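Local coordinates for protein threonine--tRNA ligase catalytic subunit (Aeropyrum pernix, PDB 3A32) that probably catalyses the two-step attachment of threonine to its cognate tRNA, activating the amino acid with ATP in a zinc-dependent class II synthetase core, at residues P109-C112 with P113-L117. Residues are numbered along the deposited sequence; the frame is centred on the assembly and turned at random.
Sequences PMNC and PYHIL. With ZN (zinc ion), chain G.
His115 N donates a hydrogen bond to Asn111 O at 3.0 Å. One residue on, Ile116 N reaches Cys112 O at 3.0 Å, so the first turn of the helix is closed by two successive i to i+4 bonds, the second to the carbonyl of Cys112, whose side chain binds zinc. Cys112 SG lies 2.3 Å from the zinc ion; a water completes the set with His166 and His310, its oxygen 2.0 Å from the metal. The helix start thus supplies one protein ligand of the zinc site in the class II catalytic core, where, as in other threonyl-tRNA synthetases, zinc probably recognises the amino group and hydroxyl of threonine. Asn111 and His115 also meet through their side chains: CB of Asn111 lies over one face of the imidazole, 3.9 Å from the ring centroid and displaced toward the rim, a CH-pi contact. With CG beside its own backbone N (chi1 -69°), His115 turns its ring back toward Asn111. Both ring nitrogens are engaged, NE2 with Glu138 and ND1 with the zinc ligand His166, making His115 a second-shell residue that probably orients His166. Met110 CG packs on Pro113 CD at 3.9 Å, the side chains crossing at about a right angle. Residues 109-112 lead from strand 103-107 into helix 112-126, whose start is flanked by strand 134-143 beside Asn111 and His115, helix 80-84 against Pro113 and Tyr114, and helix 287-290 against Cys112 and Ile116.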
loop_
_atom_site.group_PDB
_atom_site.type_symbol
_atom_site.label_atom_id
_atom_site.label_comp_id
_atom_site.label_asym_id
_atom_site.label_seq_id
_atom_site.Cartn_x
_atom_site.Cartn_y
_atom_site.Cartn_z
ATOM N N PRO A 109 6.214 -10.385 14.461
ATOM C CA PRO A 109 5.833 -9.368 15.467
ATOM C C PRO A 109 6.592 -8.042 15.320
ATOM O O PRO A 109 6.175 -7.020 15.883
ATOM C CB PRO A 109 6.200 -10.057 16.802
ATOM C CG PRO A 109 7.386 -10.947 16.463
ATOM C CD PRO A 109 7.345 -11.218 14.943
ATOM N N MET A 110 7.700 -8.051 14.570
ATOM C CA MET A 110 8.483 -6.840 14.352
ATOM C C MET A 110 9.185 -6.931 13.022
ATOM O O MET A 110 9.477 -8.046 12.573
ATOM C CB MET A 110 9.522 -6.688 15.473
ATOM C CG MET A 110 10.538 -7.837 15.609
ATOM S SD MET A 110 11.339 -7.893 17.283
ATOM C CE MET A 110 10.693 -6.366 18.029
ATOM N N ASN A 111 9.468 -5.780 12.396
ATOM C CA ASN A 111 10.120 -5.761 11.044
ATOM C C ASN A 111 11.623 -5.735 11.089
ATOM O O ASN A 111 12.279 -6.039 10.085
ATOM C CB ASN A 111 9.676 -4.581 10.194
ATOM C CG ASN A 111 8.178 -4.423 10.136
ATOM O OD1 ASN A 111 7.626 -3.404 10.554
ATOM N ND2 ASN A 111 7.513 -5.409 9.613
ATOM N N CYS A 112 12.169 -5.364 12.250
ATOM C CA CYS A 112 13.632 -5.186 12.459
ATOM C C CYS A 112 14.606 -6.201 11.848
ATOM O O CYS A 112 15.555 -5.777 11.183
ATOM C CB CYS A 112 13.975 -5.002 13.973
ATOM S SG CYS A 112 12.571 -4.481 15.029
ATOM N N PRO A 113 14.469 -7.511 12.187
ATOM C CA PRO A 113 15.349 -8.546 11.633
ATOM C C PRO A 113 15.280 -8.627 10.109
ATOM O O PRO A 113 16.323 -8.825 9.464
ATOM C CB PRO A 113 14.825 -9.842 12.281
ATOM C CG PRO A 113 14.136 -9.388 13.582
ATOM C CD PRO A 113 13.550 -8.044 13.217
ATOM N N TYR A 114 14.085 -8.449 9.534
ATOM C CA TYR A 114 13.964 -8.414 8.062
ATOM C C TYR A 114 14.716 -7.216 7.482
ATOM O O TYR A 114 15.479 -7.378 6.548
ATOM C CB TYR A 114 12.503 -8.502 7.587
ATOM C CG TYR A 114 11.967 -9.950 7.379
ATOM C CD1 TYR A 114 10.749 -10.359 7.922
ATOM C CD2 TYR A 114 12.651 -10.868 6.596
ATOM C CE1 TYR A 114 10.243 -11.641 7.726
ATOM C CE2 TYR A 114 12.133 -12.155 6.369
ATOM C CZ TYR A 114 10.949 -12.532 6.937
ATOM O OH TYR A 114 10.463 -13.812 6.728
ATOM N N HIS A 115 14.553 -6.031 8.077
ATOM C CA HIS A 115 15.242 -4.793 7.601
ATOM C C HIS A 115 16.745 -4.928 7.693
ATOM O O HIS A 115 17.432 -4.416 6.836
ATOM C CB HIS A 115 14.776 -3.556 8.387
ATOM C CG HIS A 115 13.355 -3.172 8.085
ATOM N ND1 HIS A 115 12.781 -1.997 8.522
ATOM C CD2 HIS A 115 12.405 -3.803 7.349
ATOM C CE1 HIS A 115 11.548 -1.919 8.061
ATOM N NE2 HIS A 115 11.296 -2.999 7.350
ATOM N N ILE A 116 17.236 -5.629 8.737
ATOM C CA ILE A 116 18.673 -5.949 8.868
ATOM C C ILE A 116 19.173 -6.953 7.838
ATOM O O ILE A 116 20.257 -6.784 7.329
ATOM C CB ILE A 116 19.063 -6.428 10.274
ATOM C CG1 ILE A 116 18.810 -5.316 11.275
ATOM C CG2 ILE A 116 20.573 -6.875 10.319
ATOM C CD1 ILE A 116 18.628 -5.897 12.643
ATOM N N LEU A 117 18.393 -7.984 7.530
ATOM C CA LEU A 117 18.756 -8.875 6.443
ATOM C C LEU A 117 18.901 -8.112 5.106
ATOM O O LEU A 117 19.797 -8.415 4.289
ATOM C CB LEU A 117 17.758 -10.050 6.318
ATOM C CG LEU A 117 17.726 -11.188 7.378
ATOM C CD1 LEU A 117 16.664 -12.228 7.004
ATOM C CD2 LEU A 117 19.101 -11.921 7.579
HETATM ZN ZN ZN G . 12.728 -2.203 15.012
HETATM O O HOH W 1 11.102 -9.318 10.926
HETATM O O HOH W 2 11.136 -0.955 15.011
#